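Side-chain contact in alpha-fucosidase (Bifidobacterium bifidum, PDB 2EAB), which is a 1,2-alpha-L-fucosidase that probably releases alpha-1,2-linked L-fucose from glycans by hydrolysis, seen here as the catalytic piece of a longer, probably membrane-anchored protein: residues D556-G561 against S633-L638. Residues are numbered along the deposited sequence; the frame is centred on the assembly and turned at random.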
loop_
_atom_site.group_PDB
_atom_site.type_symbol
_atom_site.label_atom_id
_atom_site.label_comp_id
_atom_site.label_asym_id
_atom_site.label_seq_id
_atom_site.Cartn_x
_atom_site.Cartn_y
_atom_site.Cartn_z
ATOM N N ASP A 556 -32.363 11.314 -11.084
ATOM C CA ASP A 556 -32.553 12.393 -10.128
ATOM C C ASP A 556 -31.563 12.243 -8.979
ATOM O O ASP A 556 -31.823 11.527 -8.014
ATOM C CB ASP A 556 -33.999 12.385 -9.611
ATOM C CG ASP A 556 -34.345 13.623 -8.793
ATOM O OD1 ASP A 556 -33.455 14.458 -8.518
ATOM O OD2 ASP A 556 -35.533 13.764 -8.428
ATOM N N ARG A 557 -30.424 12.920 -9.097
ATOM C CA ARG A 557 -29.342 12.805 -8.118
ATOM C C ARG A 557 -28.282 13.851 -8.402
ATOM O O ARG A 557 -28.218 14.389 -9.506
ATOM C CB ARG A 557 -28.695 11.406 -8.162
ATOM C CG ARG A 557 -28.327 10.924 -9.570
ATOM C CD ARG A 557 -27.356 9.743 -9.561
ATOM N NE ARG A 557 -27.812 8.591 -8.783
ATOM C CZ ARG A 557 -28.677 7.677 -9.214
ATOM N NH1 ARG A 557 -29.235 7.779 -10.420
ATOM N NH2 ARG A 557 -29.003 6.665 -8.423
ATOM N N LEU A 558 -27.454 14.139 -7.404
ATOM C CA LEU A 558 -26.172 14.779 -7.667
ATOM C C LEU A 558 -25.220 13.733 -8.216
ATOM O O LEU A 558 -25.228 12.585 -7.764
ATOM C CB LEU A 558 -25.562 15.373 -6.397
ATOM C CG LEU A 558 -26.241 16.575 -5.743
ATOM C CD1 LEU A 558 -25.494 16.946 -4.471
ATOM C CD2 LEU A 558 -26.308 17.765 -6.696
ATOM N N THR A 559 -24.407 14.125 -9.192
ATOM C CA THR A 559 -23.271 13.313 -9.610
ATOM C C THR A 559 -22.015 14.170 -9.593
ATOM O O THR A 559 -22.069 15.378 -9.347
ATOM C CB THR A 559 -23.432 12.728 -11.034
ATOM O OG1 THR A 559 -23.430 13.799 -11.985
ATOM C CG2 THR A 559 -24.703 11.886 -11.171
ATOM N N THR A 560 -20.886 13.534 -9.879
ATOM C CA THR A 560 -19.612 14.235 -9.953
ATOM C C THR A 560 -19.334 14.808 -11.345
ATOM O O THR A 560 -18.227 15.274 -11.613
ATOM C CB THR A 560 -18.454 13.303 -9.568
ATOM O OG1 THR A 560 -18.515 12.121 -10.377
ATOM C CG2 THR A 560 -18.547 12.904 -8.107
ATOM N N GLY A 561 -20.329 14.795 -12.228
ATOM C CA GLY A 561 -20.131 15.307 -13.582
ATOM C C GLY A 561 -19.308 14.355 -14.425
ATOM O O GLY A 561 -19.293 13.144 -14.180
ATOM N N SER A 633 -24.291 16.480 4.950
ATOM C CA SER A 633 -25.397 15.518 5.061
ATOM C C SER A 633 -26.328 15.583 3.854
ATOM O O SER A 633 -26.761 14.552 3.335
ATOM C CB SER A 633 -26.205 15.745 6.341
ATOM O OG SER A 633 -25.409 15.517 7.492
ATOM N N CYS A 634 -26.634 16.801 3.411
ATOM C CA CYS A 634 -27.497 16.988 2.256
ATOM C C CYS A 634 -26.853 16.406 1.000
ATOM O O CYS A 634 -27.455 15.582 0.313
ATOM C CB CYS A 634 -27.825 18.466 2.068
ATOM S SG CYS A 634 -28.812 18.778 0.592
ATOM N N ALA A 635 -25.615 16.812 0.721
ATOM C CA ALA A 635 -24.898 16.335 -0.462
ATOM C C ALA A 635 -24.819 14.807 -0.479
ATOM O O ALA A 635 -25.104 14.172 -1.494
ATOM C CB ALA A 635 -23.501 16.949 -0.530
ATOM N N LYS A 636 -24.461 14.222 0.663
ATOM C CA LYS A 636 -24.320 12.772 0.780
ATOM C C LYS A 636 -25.633 12.058 0.448
ATOM O O LYS A 636 -25.638 11.037 -0.246
ATOM C CB LYS A 636 -23.859 12.414 2.194
ATOM C CG LYS A 636 -23.737 10.932 2.479
ATOM C CD LYS A 636 -23.136 10.706 3.852
ATOM C CE LYS A 636 -23.293 9.269 4.300
ATOM N NZ LYS A 636 -24.690 8.962 4.701
ATOM N N SER A 637 -26.745 12.613 0.933
ATOM C CA SER A 637 -28.067 12.012 0.746
ATOM C C SER A 637 -28.555 12.063 -0.702
ATOM O O SER A 637 -29.475 11.332 -1.071
ATOM C CB SER A 637 -29.100 12.688 1.658
ATOM O OG SER A 637 -29.510 13.944 1.144
ATOM N N LEU A 638 -27.951 12.930 -1.512
ATOM C CA LEU A 638 -28.405 13.146 -2.884
ATOM C C LEU A 638 -27.650 12.341 -3.930
ATOM O O LEU A 638 -28.040 12.324 -5.099
ATOM C CB LEU A 638 -28.350 14.631 -3.236
ATOM C CG LEU A 638 -29.315 15.545 -2.481
ATOM C CD1 LEU A 638 -28.957 16.993 -2.751
ATOM C CD2 LEU A 638 -30.769 15.262 -2.849
HETATM O O HOH W 1 -31.020 12.190 -5.078
#
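The carbonyl of Leu-638 is the flat group that meets Arg-557 and Leu-558. The contact joins a strand and a helix in the family 95 catalytic domain, whose fold is an (alpha/alpha)6 barrel. Leu-558 N donates to Leu-638 O at 3.0 Å, from above the carbonyl plane and 49° out of it. The N-H points only moderately well at the oxygen (144°). A water approaches from the other face; it donates to Leu-638 O and to Asp-556 O, tying the two backbones together again. Arg-557 CB also lies close, 3.3 Å from Leu-638 O.

Strand 558-565, in the middle of a small three-stranded antiparallel sheet, meets helix 632-639 away from the calcium site. Leu-558 has CG beside its own N (chi1 -68°), and the branch crosses the Leu-638 side chain at a slant. Its CG lies 3.8 Å from Leu-638 CB, and its CD1 is 3.9 Å from Leu-638 CD1. Ala-635 CB borders Leu-558 CD1, and Trp-615 touches both leucines. With an alanine in place of Leu-558, the backbone bond could stay, but a gap would probably open beside Leu-638, Ala-635 and Trp-615. The Arg-557 guanidinium leads away, to a salt bridge with Glu-643, a cation-pi contact with Tyr-654 and a hydrogen bond to Ser-554 O. On the helix, Cys-634 is disulfide-bonded to Cys-610, and its O accepts Ser-637 OG at 2.8 Å.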